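Local coordinates for regulatory protein (Pseudomonas aeruginosa, PDB 5J2Y), which binds promoter DNA as a repressor of quorum-sensing and virulence genes in Pseudomonas aeruginosa, at residues Q10-R15 against L57-I62. Sequence-based numbering, arbitrary orientation.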
loop_
_atom_site.group_PDB
_atom_site.type_symbol
_atom_site.label_atom_id
_atom_site.label_comp_id
_atom_site.label_asym_id
_atom_site.label_seq_id
_atom_site.Cartn_x
_atom_site.Cartn_y
_atom_site.Cartn_z
ATOM N N GLN A 10 7.615 -4.931 9.319
ATOM C CA GLN A 10 7.346 -6.326 8.955
ATOM C C GLN A 10 5.859 -6.624 8.894
ATOM O O GLN A 10 5.461 -7.546 8.202
ATOM C CB GLN A 10 8.037 -7.290 9.933
ATOM C CG GLN A 10 9.536 -7.044 10.106
ATOM N N ASN A 11 5.044 -5.841 9.599
ATOM C CA ASN A 11 3.578 -6.043 9.664
ATOM C C ASN A 11 2.739 -5.136 8.787
ATOM O O ASN A 11 1.541 -5.337 8.583
ATOM C CB ASN A 11 3.126 -5.793 11.088
ATOM C CG ASN A 11 3.647 -6.840 12.046
ATOM O OD1 ASN A 11 3.635 -8.040 11.743
ATOM N ND2 ASN A 11 4.085 -6.403 13.220
HETATM N N MSE A 12 3.378 -4.109 8.289
HETATM C CA MSE A 12 2.649 -3.058 7.609
HETATM C C MSE A 12 1.943 -3.599 6.373
HETATM O O MSE A 12 0.788 -3.235 6.111
HETATM C CB MSE A 12 3.642 -1.948 7.298
HETATM C CG MSE A 12 2.960 -0.902 6.463
HETATM SE SE MSE A 12 1.744 0.165 7.598
HETATM C CE MSE A 12 3.130 1.297 8.357
ATOM N N ALA A 13 2.618 -4.467 5.628
ATOM C CA ALA A 13 2.046 -4.994 4.413
ATOM C C ALA A 13 0.772 -5.775 4.701
ATOM O O ALA A 13 -0.225 -5.627 3.988
ATOM C CB ALA A 13 3.046 -5.869 3.696
ATOM N N PHE A 14 0.782 -6.545 5.787
ATOM C CA PHE A 14 -0.433 -7.251 6.195
ATOM C C PHE A 14 -1.555 -6.293 6.584
ATOM O O PHE A 14 -2.734 -6.543 6.290
ATOM C CB PHE A 14 -0.126 -8.237 7.298
ATOM C CG PHE A 14 0.916 -9.229 6.913
ATOM C CD1 PHE A 14 0.578 -10.346 6.164
ATOM C CD2 PHE A 14 2.229 -9.020 7.234
ATOM C CE1 PHE A 14 1.538 -11.281 5.831
ATOM C CE2 PHE A 14 3.219 -9.928 6.881
ATOM C CZ PHE A 14 2.869 -11.065 6.172
ATOM N N ARG A 15 -1.191 -5.189 7.232
ATOM C CA ARG A 15 -2.173 -4.184 7.611
ATOM C C ARG A 15 -2.750 -3.707 6.290
ATOM O O ARG A 15 -3.953 -3.801 6.047
ATOM C CB ARG A 15 -1.509 -3.028 8.355
ATOM C CG ARG A 15 -1.645 -3.103 9.868
ATOM C CD ARG A 15 -1.836 -1.722 10.474
ATOM N NE ARG A 15 -3.247 -1.359 10.576
ATOM C CZ ARG A 15 -3.685 -0.166 10.962
ATOM N NH1 ARG A 15 -4.987 0.076 11.025
ATOM N NH2 ARG A 15 -2.822 0.787 11.287
ATOM N N LEU A 57 5.223 5.371 3.016
ATOM C CA LEU A 57 4.028 5.759 2.290
ATOM C C LEU A 57 2.803 5.044 2.798
ATOM O O LEU A 57 1.731 5.643 2.867
ATOM C CB LEU A 57 4.129 5.444 0.809
ATOM C CG LEU A 57 4.721 6.472 -0.100
ATOM C CD1 LEU A 57 5.003 5.796 -1.416
ATOM C CD2 LEU A 57 3.779 7.640 -0.294
ATOM N N LEU A 58 2.924 3.741 3.053
ATOM C CA LEU A 58 1.773 2.990 3.540
ATOM C C LEU A 58 1.325 3.534 4.885
ATOM O O LEU A 58 0.127 3.729 5.104
ATOM C CB LEU A 58 2.056 1.499 3.670
ATOM C CG LEU A 58 2.160 0.810 2.316
ATOM C CD1 LEU A 58 2.851 -0.503 2.496
ATOM C CD2 LEU A 58 0.774 0.631 1.700
ATOM N N HIS A 59 2.292 3.842 5.735
ATOM C CA HIS A 59 2.016 4.457 7.044
ATOM C C HIS A 59 1.154 5.725 6.944
ATOM O O HIS A 59 0.072 5.820 7.517
ATOM C CB HIS A 59 3.298 4.791 7.773
ATOM C CG HIS A 59 3.055 5.512 9.049
ATOM N ND1 HIS A 59 2.488 4.914 10.154
ATOM C CD2 HIS A 59 3.243 6.807 9.377
ATOM C CE1 HIS A 59 2.382 5.802 11.123
ATOM N NE2 HIS A 59 2.825 6.961 10.672
ATOM N N PHE A 60 1.611 6.667 6.150
ATOM C CA PHE A 60 0.895 7.931 6.030
ATOM C C PHE A 60 -0.466 7.780 5.372
ATOM O O PHE A 60 -1.398 8.539 5.662
ATOM C CB PHE A 60 1.754 8.945 5.267
ATOM C CG PHE A 60 2.967 9.375 6.032
ATOM C CD1 PHE A 60 2.832 9.990 7.295
ATOM C CD2 PHE A 60 4.249 9.195 5.512
ATOM C CE1 PHE A 60 3.954 10.391 8.007
ATOM C CE2 PHE A 60 5.371 9.616 6.224
ATOM C CZ PHE A 60 5.228 10.202 7.462
ATOM N N TYR A 61 -0.561 6.821 4.463
ATOM C CA TYR A 61 -1.823 6.530 3.801
ATOM C C TYR A 61 -2.879 5.933 4.733
ATOM O O TYR A 61 -4.018 6.370 4.767
ATOM C CB TYR A 61 -1.588 5.548 2.654
ATOM C CG TYR A 61 -2.829 5.230 1.859
ATOM C CD1 TYR A 61 -3.397 6.147 1.004
ATOM C CD2 TYR A 61 -3.440 3.976 1.969
ATOM C CE1 TYR A 61 -4.532 5.833 0.242
ATOM C CE2 TYR A 61 -4.566 3.664 1.236
ATOM C CZ TYR A 61 -5.105 4.585 0.364
ATOM O OH TYR A 61 -6.253 4.242 -0.336
ATOM N N ILE A 62 -2.487 4.903 5.445
ATOM C CA ILE A 62 -3.380 4.182 6.345
ATOM C C ILE A 62 -3.907 5.081 7.489
ATOM O O ILE A 62 -5.105 5.088 7.781
ATOM C CB ILE A 62 -2.658 2.926 6.868
ATOM C CG1 ILE A 62 -2.691 1.864 5.786
ATOM C CG2 ILE A 62 -3.325 2.365 8.106
ATOM C CD1 ILE A 62 -1.581 0.859 5.913
#
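Met12, a selenomethionine, reaches from helix 9-22 across to helix 52-62 and lays successive atoms of its chain against Leu58, His59 and Ile62. CG lies anti to the backbone N (chi1 174°), which carries it out toward helix 52-62; bends at the next two torsions turn SE and CE toward the backbone of that helix, across its run. CG rests against Leu58 CB at 3.8 Å, the two side chains running alongside with opposed directions. SE meets the end of Ile62, whose CD1 lies 3.8 Å away. The terminal methyl goes deepest toward the backbone of the partner, with CE 3.5 Å from His59 CB and 3.6 Å from His59 CA, near the plane of the imidazole at its edge rather than over a face. The two segments, their axes 10.3 Å apart at the closest and inclined at 47°, pair the first helix of this compact all-helical fold with a later helix of this RsaL-like helix-turn-helix protein, about 9 Å from the bound DNA at the nearest atom. Ile62 divides its branches between two partners: while CD1 takes the selenium, CG2 lies under one face of the Arg15 guanidinium, off-centre toward its rim and 3.6 Å from Arg15 NH2. The bends at chi2 and chi3 of Arg15 bring its guanidinium over Ile62 at the margin of the contact; Arg15 itself is exposed, and no hydrogen bond spans the helices. Leu58 also packs on Ala16 and on Trp31 of helix 27-32, Ile62 on Thr19, and Met12 on Leu50 in a loop.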